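Local coordinates for mRNA-decapping enzyme subunit 1 (Saccharomyces cerevisiae, PDB 1Q67), which works with DCP2 in the decapping complex that removes the 7-methylguanine cap from mRNA, acting as an enzyme activator and binding mRNA, at residues B[49-54]-B[198-203]; B[135-140]-B[160-165]; B[141-146]-B[152-157]; B[182-187]-B[220-225]. All coordinates share one frame; numbering follows the deposited sequence.

Interaction 1: B[49-54]-B[198-203]; sequences WDFKKD and HEVYGI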
# COMPACT_ATOMS: atom_id res chain seq x y z
N TRP B 49 0.98 -7.88 -12.04
CA TRP B 49 0.03 -8.23 -13.09
C TRP B 49 -0.14 -9.74 -13.24
O TRP B 49 0.84 -10.48 -13.33
CB TRP B 49 0.48 -7.63 -14.43
CG TRP B 49 -0.45 -7.94 -15.56
CD1 TRP B 49 -0.30 -8.91 -16.51
CD2 TRP B 49 -1.71 -7.30 -15.83
NE1 TRP B 49 -1.38 -8.92 -17.36
CE2 TRP B 49 -2.26 -7.94 -16.96
CE3 TRP B 49 -2.42 -6.26 -15.22
CZ2 TRP B 49 -3.50 -7.57 -17.50
CZ3 TRP B 49 -3.65 -5.89 -15.75
CH2 TRP B 49 -4.17 -6.54 -16.89
N ASP B 50 -1.39 -10.18 -13.24
CA ASP B 50 -1.72 -11.59 -13.39
C ASP B 50 -2.16 -11.83 -14.84
O ASP B 50 -3.25 -11.40 -15.24
CB ASP B 50 -2.83 -11.99 -12.42
CG ASP B 50 -3.37 -13.38 -12.69
OD1 ASP B 50 -2.59 -14.28 -13.08
OD2 ASP B 50 -4.59 -13.59 -12.50
N PHE B 51 -1.32 -12.50 -15.62
CA PHE B 51 -1.64 -12.77 -17.02
C PHE B 51 -2.83 -13.70 -17.22
O PHE B 51 -3.58 -13.54 -18.18
CB PHE B 51 -0.42 -13.33 -17.74
CG PHE B 51 0.66 -12.32 -17.98
CD1 PHE B 51 1.70 -12.16 -17.07
CD2 PHE B 51 0.62 -11.49 -19.09
CE1 PHE B 51 2.68 -11.20 -17.26
CE2 PHE B 51 1.60 -10.52 -19.30
CZ PHE B 51 2.63 -10.37 -18.38
N LYS B 52 -3.00 -14.66 -16.32
CA LYS B 52 -4.11 -15.60 -16.43
C LYS B 52 -5.45 -14.88 -16.36
O LYS B 52 -6.29 -15.04 -17.25
CB LYS B 52 -4.02 -16.65 -15.32
CG LYS B 52 -2.76 -17.50 -15.38
CD LYS B 52 -2.74 -18.53 -14.26
CE LYS B 52 -1.53 -19.45 -14.39
NZ LYS B 52 -1.49 -20.46 -13.28
N LYS B 53 -5.65 -14.08 -15.32
CA LYS B 53 -6.91 -13.36 -15.13
C LYS B 53 -6.90 -11.92 -15.66
O LYS B 53 -7.91 -11.22 -15.55
CB LYS B 53 -7.28 -13.35 -13.65
CG LYS B 53 -8.50 -14.20 -13.29
CD LYS B 53 -9.75 -13.67 -13.98
CE LYS B 53 -11.02 -14.27 -13.40
NZ LYS B 53 -11.17 -13.91 -11.95
N ASP B 54 -5.79 -11.49 -16.24
CA ASP B 54 -5.68 -10.13 -16.76
C ASP B 54 -6.16 -9.07 -15.77
O ASP B 54 -7.13 -8.35 -16.04
CB ASP B 54 -6.46 -9.99 -18.07
CG ASP B 54 -5.66 -10.43 -19.26
OD1 ASP B 54 -5.30 -11.63 -19.32
OD2 ASP B 54 -5.37 -9.58 -20.13
N HIS B 198 10.40 -11.22 -17.41
CA HIS B 198 9.17 -10.82 -18.09
C HIS B 198 7.97 -10.67 -17.14
O HIS B 198 6.83 -10.58 -17.58
CB HIS B 198 8.82 -11.82 -19.20
CG HIS B 198 8.03 -11.23 -20.33
ND1 HIS B 198 6.81 -10.62 -20.15
CD2 HIS B 198 8.30 -11.15 -21.66
CE1 HIS B 198 6.36 -10.18 -21.31
NE2 HIS B 198 7.25 -10.49 -22.24
N GLU B 199 8.23 -10.65 -15.83
CA GLU B 199 7.13 -10.46 -14.88
C GLU B 199 6.84 -8.97 -14.85
O GLU B 199 7.76 -8.15 -14.91
CB GLU B 199 7.52 -10.96 -13.49
CG GLU B 199 7.90 -12.41 -13.47
CD GLU B 199 8.30 -12.89 -12.10
OE1 GLU B 199 7.41 -13.25 -11.31
OE2 GLU B 199 9.52 -12.89 -11.80
N VAL B 200 5.56 -8.62 -14.75
CA VAL B 200 5.16 -7.22 -14.75
C VAL B 200 4.62 -6.71 -13.40
O VAL B 200 3.69 -7.27 -12.84
CB VAL B 200 4.08 -6.98 -15.83
CG1 VAL B 200 3.64 -5.54 -15.83
CG2 VAL B 200 4.64 -7.36 -17.21
N TYR B 201 5.24 -5.65 -12.90
CA TYR B 201 4.83 -5.05 -11.63
C TYR B 201 4.31 -3.65 -11.90
O TYR B 201 4.73 -3.00 -12.86
CB TYR B 201 5.99 -4.96 -10.64
CG TYR B 201 6.49 -6.29 -10.15
CD1 TYR B 201 7.44 -7.01 -10.88
CD2 TYR B 201 6.00 -6.85 -8.96
CE1 TYR B 201 7.89 -8.26 -10.44
CE2 TYR B 201 6.44 -8.09 -8.52
CZ TYR B 201 7.39 -8.79 -9.27
OH TYR B 201 7.82 -10.02 -8.84
N GLY B 202 3.39 -3.21 -11.05
CA GLY B 202 2.84 -1.87 -11.16
C GLY B 202 3.10 -1.16 -9.84
O GLY B 202 2.88 -1.72 -8.77
N ILE B 203 3.59 0.07 -9.90
CA ILE B 203 3.86 0.80 -8.68
C ILE B 203 3.07 2.09 -8.65
O ILE B 203 3.26 2.95 -9.51
CB ILE B 203 5.37 1.13 -8.54
CG1 ILE B 203 6.21 -0.15 -8.60
CG2 ILE B 203 5.62 1.83 -7.20
CD1 ILE B 203 7.71 0.11 -8.61
O HOH W 1 3.61 -10.51 -13.81
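W49 meets V200 where two neighbouring antiparallel strands begin to part. Its N-H points at V200 O in an almost straight bond (W49 N to V200 O 2.9 Å, N-H...O 177°). The return link is not direct: a water gives a proton to W49 O (2.8 Å) and accepts one from V200 N (2.9 Å), filling the place of the second backbone bond where the strands splay. Beside these bonds the two side chains touch at their roots, W49 CB to V200 CB 3.9 Å. The indole itself swings away from V200, because CG lies anti to the backbone N (chi1 -180°). D50 accepts weak bonds from K52 N and K53 N in the turn that carries F51. F51 returns toward the second segment: its ring crosses V200 at about a right angle, and F51 CZ lies 3.8 Å from V200 CG2. The carbonyl end of H198 lies farther off, H198 O 4.2 Å from F51 CE1. One face of the phenyl ring carries the indole edge, with W49 CD1 3.5 Å above the plane and over its centre. F51 CD2 in turn lies at the edge of the indole, in its plane. The contact is at the surface of the five-stranded sheet, one of the two sheets of the beta sandwich, where strand 43-50 runs between strands 55-59 and 200-205. W56 of strand 55-59 meets W49 edge-to-face and also touches V200, I192 of strand 190-194 packs on V200 from the next strand, and K48 forms a salt bridge with E199.

Interaction 2: B[135-140]-B[160-165]; sequences KDIYNY and NSVVNK
The carboxamide of N139 turns its nitrogen end to V162, with N139 ND2 4.3 Å from V162 CG2, while the CB of the same asparagine lies 3.7 Å above the centre of one face of the Y140 ring. A second aromatic, Y138, has D136 OD1 at its edge, in the ring plane. Neither tyrosine touches residues 160-165. They point to other parts of the fold and leave the meeting with the helix to N139 and I137. I137 approaches V162 with the base of its side chain, I137 CB to V162 CG1 4.3 Å. V162 has CG1 anti to its backbone N (chi1 173°), which sets CG1 toward I137 and CG2 toward N139, so one valine straddles two residues of the loop. The contact is small and loose, 95 Å² in all, made by van der Waals touch without a polar bond between the segments. The loop is shaped locally by an inverse gamma turn centred on Y138, closed by a weak bond from N139 N to I137 O (3.1 Å). R70 also holds the loop, through a salt bridge to D136 and a hydrogen bond to Y138 O. This packing lies at the four-stranded sheet of the beta sandwich: the loop leads from the unmodelled region into strand 140-146, and the helix follows strand 152-157, the neighbour of 140-146. P226 packs on V162, L221 of helix 208-223 packs on Y140, and the Y140 hydroxyl bonds K227 N.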
# COMPACT_ATOMS: atom_id res chain seq x y z
N LYS B 135 30.82 -12.41 -10.15
CA LYS B 135 30.45 -11.28 -10.99
C LYS B 135 28.96 -10.99 -10.85
O LYS B 135 28.11 -11.75 -11.34
CB LYS B 135 30.78 -11.58 -12.45
CG LYS B 135 30.78 -10.36 -13.36
CD LYS B 135 32.02 -9.51 -13.14
CE LYS B 135 32.17 -8.46 -14.24
NZ LYS B 135 33.49 -7.77 -14.18
N ASP B 136 28.64 -9.89 -10.18
CA ASP B 136 27.25 -9.49 -9.96
C ASP B 136 26.83 -8.54 -11.09
O ASP B 136 27.50 -7.55 -11.35
CB ASP B 136 27.14 -8.82 -8.59
CG ASP B 136 25.71 -8.49 -8.20
OD1 ASP B 136 24.77 -9.17 -8.68
OD2 ASP B 136 25.53 -7.57 -7.38
N ILE B 137 25.73 -8.86 -11.76
CA ILE B 137 25.24 -8.05 -12.87
C ILE B 137 24.23 -6.97 -12.49
O ILE B 137 23.83 -6.17 -13.33
CB ILE B 137 24.59 -8.92 -13.96
CG1 ILE B 137 23.40 -9.67 -13.37
CG2 ILE B 137 25.62 -9.88 -14.53
CD1 ILE B 137 22.59 -10.42 -14.40
N TYR B 138 23.81 -6.93 -11.23
CA TYR B 138 22.84 -5.93 -10.80
C TYR B 138 23.51 -4.64 -10.36
O TYR B 138 23.79 -4.44 -9.18
CB TYR B 138 21.96 -6.48 -9.69
CG TYR B 138 21.22 -7.73 -10.10
CD1 TYR B 138 21.82 -8.99 -9.99
CD2 TYR B 138 19.93 -7.67 -10.63
CE1 TYR B 138 21.15 -10.15 -10.39
CE2 TYR B 138 19.26 -8.81 -11.04
CZ TYR B 138 19.87 -10.05 -10.92
OH TYR B 138 19.20 -11.19 -11.31
N ASN B 139 23.76 -3.76 -11.33
CA ASN B 139 24.39 -2.47 -11.09
C ASN B 139 23.52 -1.54 -10.24
O ASN B 139 24.03 -0.67 -9.53
CB ASN B 139 24.67 -1.78 -12.43
CG ASN B 139 25.73 -2.50 -13.25
OD1 ASN B 139 26.93 -2.41 -12.95
ND2 ASN B 139 25.31 -3.21 -14.27
N TYR B 140 22.21 -1.71 -10.34
CA TYR B 140 21.28 -0.86 -9.60
C TYR B 140 20.23 -1.70 -8.92
O TYR B 140 20.00 -2.86 -9.28
CB TYR B 140 20.61 0.14 -10.54
CG TYR B 140 21.55 0.72 -11.56
CD1 TYR B 140 21.44 0.37 -12.92
CD2 TYR B 140 22.57 1.59 -11.18
CE1 TYR B 140 22.33 0.88 -13.86
CE2 TYR B 140 23.46 2.09 -12.12
CZ TYR B 140 23.34 1.74 -13.45
OH TYR B 140 24.24 2.25 -14.37
N ASN B 160 20.34 -2.87 -20.31
CA ASN B 160 20.09 -3.66 -21.51
C ASN B 160 21.39 -4.14 -22.16
O ASN B 160 21.47 -5.27 -22.63
CB ASN B 160 19.30 -2.84 -22.54
CG ASN B 160 17.94 -2.42 -22.04
OD1 ASN B 160 17.37 -3.06 -21.15
ND2 ASN B 160 17.39 -1.36 -22.63
N SER B 161 22.40 -3.28 -22.19
CA SER B 161 23.67 -3.65 -22.82
C SER B 161 24.28 -4.87 -22.14
O SER B 161 24.91 -5.70 -22.79
CB SER B 161 24.66 -2.49 -22.79
OG SER B 161 25.11 -2.21 -21.47
N VAL B 162 24.08 -4.99 -20.83
CA VAL B 162 24.62 -6.13 -20.10
C VAL B 162 23.81 -7.38 -20.42
O VAL B 162 24.37 -8.45 -20.60
CB VAL B 162 24.64 -5.85 -18.58
CG1 VAL B 162 25.04 -7.11 -17.80
CG2 VAL B 162 25.63 -4.72 -18.29
N VAL B 163 22.49 -7.24 -20.51
CA VAL B 163 21.65 -8.38 -20.84
C VAL B 163 21.92 -8.87 -22.27
O VAL B 163 21.98 -10.07 -22.52
CB VAL B 163 20.14 -8.03 -20.70
CG1 VAL B 163 19.28 -9.19 -21.21
CG2 VAL B 163 19.80 -7.75 -19.24
N ASN B 164 22.08 -7.93 -23.20
CA ASN B 164 22.35 -8.29 -24.59
C ASN B 164 23.70 -8.98 -24.75
O ASN B 164 23.81 -9.98 -25.45
CB ASN B 164 22.28 -7.05 -25.49
CG ASN B 164 20.88 -6.48 -25.59
OD1 ASN B 164 19.89 -7.22 -25.56
ND2 ASN B 164 20.78 -5.16 -25.73
N LYS B 165 24.72 -8.45 -24.08
CA LYS B 165 26.04 -9.05 -24.15
C LYS B 165 25.96 -10.48 -23.61
O LYS B 165 26.47 -11.43 -24.22
CB LYS B 165 27.05 -8.26 -23.31
CG LYS B 165 28.46 -8.83 -23.35
CD LYS B 165 29.34 -8.27 -22.24
CE LYS B 165 29.74 -6.82 -22.49
NZ LYS B 165 30.78 -6.71 -23.55

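Interaction 3: B[141-146]-B[152-157]; sequences GLIILN and NFSMGI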
# COMPACT_ATOMS: atom_id res chain seq x y z
N GLY B 141 19.59 -1.12 -7.92
CA GLY B 141 18.56 -1.84 -7.20
C GLY B 141 17.39 -0.95 -6.88
O GLY B 141 17.50 0.28 -6.81
N LEU B 142 16.24 -1.58 -6.71
CA LEU B 142 15.02 -0.87 -6.35
C LEU B 142 14.53 -1.57 -5.09
O LEU B 142 14.61 -2.79 -4.97
CB LEU B 142 13.99 -0.97 -7.48
CG LEU B 142 12.57 -0.46 -7.20
CD1 LEU B 142 11.89 -0.06 -8.51
CD2 LEU B 142 11.76 -1.55 -6.49
N ILE B 143 14.05 -0.78 -4.13
CA ILE B 143 13.56 -1.36 -2.90
C ILE B 143 12.38 -0.57 -2.35
O ILE B 143 12.31 0.65 -2.48
CB ILE B 143 14.69 -1.44 -1.84
CG1 ILE B 143 14.23 -2.25 -0.64
CG2 ILE B 143 15.14 -0.04 -1.44
CD1 ILE B 143 15.34 -2.49 0.38
N ILE B 144 11.43 -1.28 -1.77
CA ILE B 144 10.28 -0.66 -1.14
C ILE B 144 10.33 -1.13 0.31
O ILE B 144 10.34 -2.34 0.59
CB ILE B 144 8.96 -1.09 -1.78
CG1 ILE B 144 8.87 -0.54 -3.21
CG2 ILE B 144 7.80 -0.55 -0.95
CD1 ILE B 144 7.66 -1.03 -3.97
N LEU B 145 10.38 -0.18 1.24
CA LEU B 145 10.45 -0.50 2.66
C LEU B 145 9.11 -0.22 3.31
O LEU B 145 8.73 0.94 3.43
CB LEU B 145 11.54 0.36 3.32
CG LEU B 145 12.95 0.29 2.74
CD1 LEU B 145 13.66 1.61 2.92
CD2 LEU B 145 13.73 -0.82 3.39
N ASN B 146 8.40 -1.26 3.72
CA ASN B 146 7.10 -1.05 4.37
C ASN B 146 7.23 -0.18 5.61
O ASN B 146 8.17 -0.34 6.40
CB ASN B 146 6.46 -2.39 4.76
CG ASN B 146 5.86 -3.10 3.57
OD1 ASN B 146 5.90 -2.59 2.45
ND2 ASN B 146 5.30 -4.29 3.79
N ASN B 152 10.07 -5.88 3.23
CA ASN B 152 10.76 -5.18 2.14
C ASN B 152 10.56 -5.95 0.83
O ASN B 152 10.45 -7.17 0.83
CB ASN B 152 12.27 -5.09 2.38
CG ASN B 152 12.64 -4.39 3.67
OD1 ASN B 152 12.07 -3.36 4.03
ND2 ASN B 152 13.62 -4.94 4.37
N PHE B 153 10.52 -5.21 -0.27
CA PHE B 153 10.42 -5.78 -1.61
C PHE B 153 11.68 -5.31 -2.33
O PHE B 153 11.98 -4.11 -2.35
CB PHE B 153 9.20 -5.27 -2.37
CG PHE B 153 9.15 -5.74 -3.81
CD1 PHE B 153 8.70 -7.02 -4.12
CD2 PHE B 153 9.64 -4.93 -4.84
CE1 PHE B 153 8.73 -7.49 -5.44
CE2 PHE B 153 9.68 -5.39 -6.16
CZ PHE B 153 9.23 -6.67 -6.47
N SER B 154 12.41 -6.25 -2.93
CA SER B 154 13.64 -5.91 -3.66
C SER B 154 13.60 -6.35 -5.11
O SER B 154 13.08 -7.42 -5.42
CB SER B 154 14.86 -6.57 -3.01
OG SER B 154 15.33 -5.80 -1.92
N MET B 155 14.17 -5.53 -5.98
CA MET B 155 14.24 -5.82 -7.41
C MET B 155 15.57 -5.29 -7.96
O MET B 155 15.92 -4.13 -7.73
CB MET B 155 13.09 -5.17 -8.18
CG MET B 155 13.08 -5.55 -9.65
SD MET B 155 11.88 -4.66 -10.68
CE MET B 155 10.36 -5.45 -10.16
N GLY B 156 16.30 -6.14 -8.67
CA GLY B 156 17.57 -5.71 -9.24
C GLY B 156 17.37 -5.07 -10.60
O GLY B 156 16.45 -5.43 -11.33
N ILE B 157 18.21 -4.10 -10.95
CA ILE B 157 18.09 -3.45 -12.25
C ILE B 157 19.37 -3.66 -13.07
O ILE B 157 20.45 -3.24 -12.66
CB ILE B 157 17.82 -1.96 -12.10
CG1 ILE B 157 16.55 -1.73 -11.28
CG2 ILE B 157 17.65 -1.32 -13.47
CD1 ILE B 157 16.25 -0.25 -10.99
O HOH W 2 16.82 -4.07 -3.71
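L142-M155 and I144-F153 are the hydrogen-bonded pairs of two antiparallel strands (166° between their directions), joined by four backbone bonds such as L142 N to M155 O (2.8 Å). The bond from I144 N to F153 O is of similar length, 2.9 Å. Side chains alternate between the faces. L142, I144, F153 and M155 share one of them: L142 CD2 comes to the edge of the F153 ring, near its plane and 4.3 Å from F153 CD2. The same methyl also touches M155 CB at 4.2 Å. I144 and F153 lie side by side at their roots, CB against CB. This is a beta hairpin in a protein of the PH clan, and strand 152-157 is the outer strand of the four-stranded sheet, with 64-70 bonded to the far side of 140-146. The face bearing L142 and F153 is directed at the second sheet of the sandwich: L46 packs on I144 and F153, I193 on L142 and M155, and the F153 ring meets that of Y201. On the other face I143 stands beside S154, I143 CG1 3.9 Å from S154 OG. Here a water gives a proton to L142 O (2.8 Å) and also bonds S154 OG, so L142 O is gripped by this water as well as by M155 N. L145 and N152 cross beyond this pair, with Y30 on N152. At the other end the methyl I157 CD1 lies over L142 CB at 4.2 Å. N146, beside the hairpin turn, has its amide held by Q62 N, E60 O and N149.

Interaction 4: B[182-187]-B[220-225]; sequences MGVEVK and YLLENE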
# COMPACT_ATOMS: atom_id res chain seq x y z
N MET B 182 14.78 -5.60 -19.35
CA MET B 182 13.72 -5.08 -18.52
C MET B 182 13.07 -3.92 -19.25
O MET B 182 13.59 -3.46 -20.28
CB MET B 182 14.29 -4.61 -17.18
CG MET B 182 14.97 -5.72 -16.39
SD MET B 182 15.67 -5.16 -14.80
CE MET B 182 14.14 -4.87 -13.88
N GLY B 183 11.95 -3.43 -18.72
CA GLY B 183 11.26 -2.32 -19.35
C GLY B 183 10.50 -1.47 -18.35
O GLY B 183 10.17 -1.93 -17.26
N VAL B 184 10.21 -0.23 -18.73
CA VAL B 184 9.46 0.68 -17.88
C VAL B 184 8.57 1.59 -18.69
O VAL B 184 8.93 2.00 -19.79
CB VAL B 184 10.38 1.57 -17.00
CG1 VAL B 184 11.11 0.71 -16.00
CG2 VAL B 184 11.38 2.35 -17.88
N GLU B 185 7.41 1.92 -18.13
CA GLU B 185 6.46 2.80 -18.77
C GLU B 185 5.55 3.39 -17.71
O GLU B 185 5.47 2.89 -16.59
CB GLU B 185 5.60 2.03 -19.78
CG GLU B 185 4.60 1.09 -19.13
CD GLU B 185 3.76 0.34 -20.14
OE1 GLU B 185 3.11 0.99 -20.99
OE2 GLU B 185 3.74 -0.91 -20.09
N VAL B 186 4.88 4.47 -18.07
CA VAL B 186 3.95 5.10 -17.17
C VAL B 186 2.59 4.98 -17.83
O VAL B 186 2.40 5.42 -18.96
CB VAL B 186 4.28 6.59 -16.96
CG1 VAL B 186 3.18 7.25 -16.14
CG2 VAL B 186 5.61 6.73 -16.26
N LYS B 187 1.66 4.35 -17.13
CA LYS B 187 0.32 4.17 -17.65
C LYS B 187 -0.64 4.77 -16.63
O LYS B 187 -0.92 4.18 -15.58
CB LYS B 187 0.02 2.69 -17.88
CG LYS B 187 -1.11 2.43 -18.85
CD LYS B 187 -1.00 1.04 -19.45
CE LYS B 187 0.30 0.89 -20.23
NZ LYS B 187 0.49 -0.50 -20.75
N TYR B 220 16.74 5.66 -18.10
CA TYR B 220 18.13 6.05 -18.28
C TYR B 220 19.10 4.96 -17.84
O TYR B 220 20.13 4.73 -18.47
CB TYR B 220 18.44 7.33 -17.48
CG TYR B 220 19.85 7.84 -17.69
CD1 TYR B 220 20.15 8.73 -18.73
CD2 TYR B 220 20.89 7.39 -16.89
CE1 TYR B 220 21.45 9.14 -18.96
CE2 TYR B 220 22.20 7.80 -17.12
CZ TYR B 220 22.47 8.67 -18.16
OH TYR B 220 23.77 9.05 -18.40
N LEU B 221 18.80 4.29 -16.73
CA LEU B 221 19.68 3.24 -16.23
C LEU B 221 19.63 2.02 -17.13
O LEU B 221 20.63 1.31 -17.28
CB LEU B 221 19.29 2.85 -14.80
CG LEU B 221 19.39 3.91 -13.70
CD1 LEU B 221 18.82 3.31 -12.41
CD2 LEU B 221 20.84 4.35 -13.48
N LEU B 222 18.48 1.78 -17.74
CA LEU B 222 18.34 0.63 -18.64
C LEU B 222 19.00 0.84 -20.00
O LEU B 222 19.64 -0.06 -20.54
CB LEU B 222 16.87 0.29 -18.85
CG LEU B 222 16.05 -0.25 -17.68
CD1 LEU B 222 14.63 -0.53 -18.16
CD2 LEU B 222 16.69 -1.53 -17.13
N GLU B 223 18.85 2.05 -20.55
CA GLU B 223 19.36 2.44 -21.86
C GLU B 223 20.84 2.79 -21.95
O GLU B 223 21.36 2.96 -23.05
CB GLU B 223 18.58 3.64 -22.39
CG GLU B 223 17.67 3.38 -23.56
CD GLU B 223 16.47 2.56 -23.19
OE1 GLU B 223 16.66 1.46 -22.62
OE2 GLU B 223 15.33 3.00 -23.47
N ASN B 224 21.52 2.95 -20.83
CA ASN B 224 22.92 3.31 -20.89
C ASN B 224 23.85 2.25 -20.36
O ASN B 224 23.42 1.25 -19.78
CB ASN B 224 23.16 4.63 -20.16
CG ASN B 224 22.59 5.81 -20.91
OD1 ASN B 224 23.20 6.30 -21.87
ND2 ASN B 224 21.41 6.27 -20.51
N GLU B 225 25.14 2.48 -20.59
CA GLU B 225 26.20 1.58 -20.16
C GLU B 225 26.27 1.55 -18.63
O GLU B 225 25.97 2.54 -17.97
CB GLU B 225 27.53 2.08 -20.72
CG GLU B 225 28.62 1.04 -20.86
CD GLU B 225 28.29 0.00 -21.92
OE1 GLU B 225 27.76 0.39 -22.99
OE2 GLU B 225 28.58 -1.20 -21.69
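L222 is the tight point, its two methyl groups packing on M182. L222 CD2 lies 3.9 Å from M182 CB, and L222 CD1 is 3.8 Å from M182 O, against the start of the strand. The same CD1 also lies near G183 N, at 4.0 Å, and reaches V184 CG1 at 4.3 Å. L222 CG is anti to its carbonyl carbon (chi1 -68°), which sets the branch toward M182 and the start of strand 183-187. M182 gives only its base and backbone here; bent at chi3, it runs on toward M155, whose side chain it touches. Y215, I218 and K219 crowd V184 from the same helix, and I157 packs on L222 from the four-stranded sheet. Helix 208-223 is the C-terminal helix that, as in PH-clan domains, closes one end of the beta sandwich, and strand 183-187 is the outermost strand of the five-stranded sheet. Away from L222 the contact quickly thins out. E185 and K187 lie farther along the strand and face each other in a salt bridge, K187 NZ to E185 OE1 3.0 Å. On the helix side, the exposed Y220 and the residues after the helix turn outward. N224 ND2 bonds Y220 O (2.9 Å, N-H...O 168°), in the carbonyl plane and on a lone pair, and also stands 3.2 Å above the centre of one face of the Y220 ring, which fixes the amide at the end of the helix. E223, exposed like Y220, forms a salt bridge with K219, while the backbone of L222 is bonded to that of N160.

How the interactions relate
From the N terminus, residues 49-54 open the longest span, which closes at 198-203 as interaction 1. Within it, 135-140 opens interaction 2, the hairpin of interaction 3 is formed between 141-146 and 152-157, and interaction 2 then closes at 160-165, so interaction 3 nests in interaction 2, and both in interaction 1. Residues 182-187 open interaction 4, which crosses interaction 1 because 198-203 comes before 220-225. Interactions 1 and 3 each join strands of one sheet, and the two sheets pack together between them. Interaction 2 sets helix 160-169 against the loop before strand 140-146, whereas interaction 4 packs helix 208-223 on the edge of the five-stranded sheet; the two helices also meet.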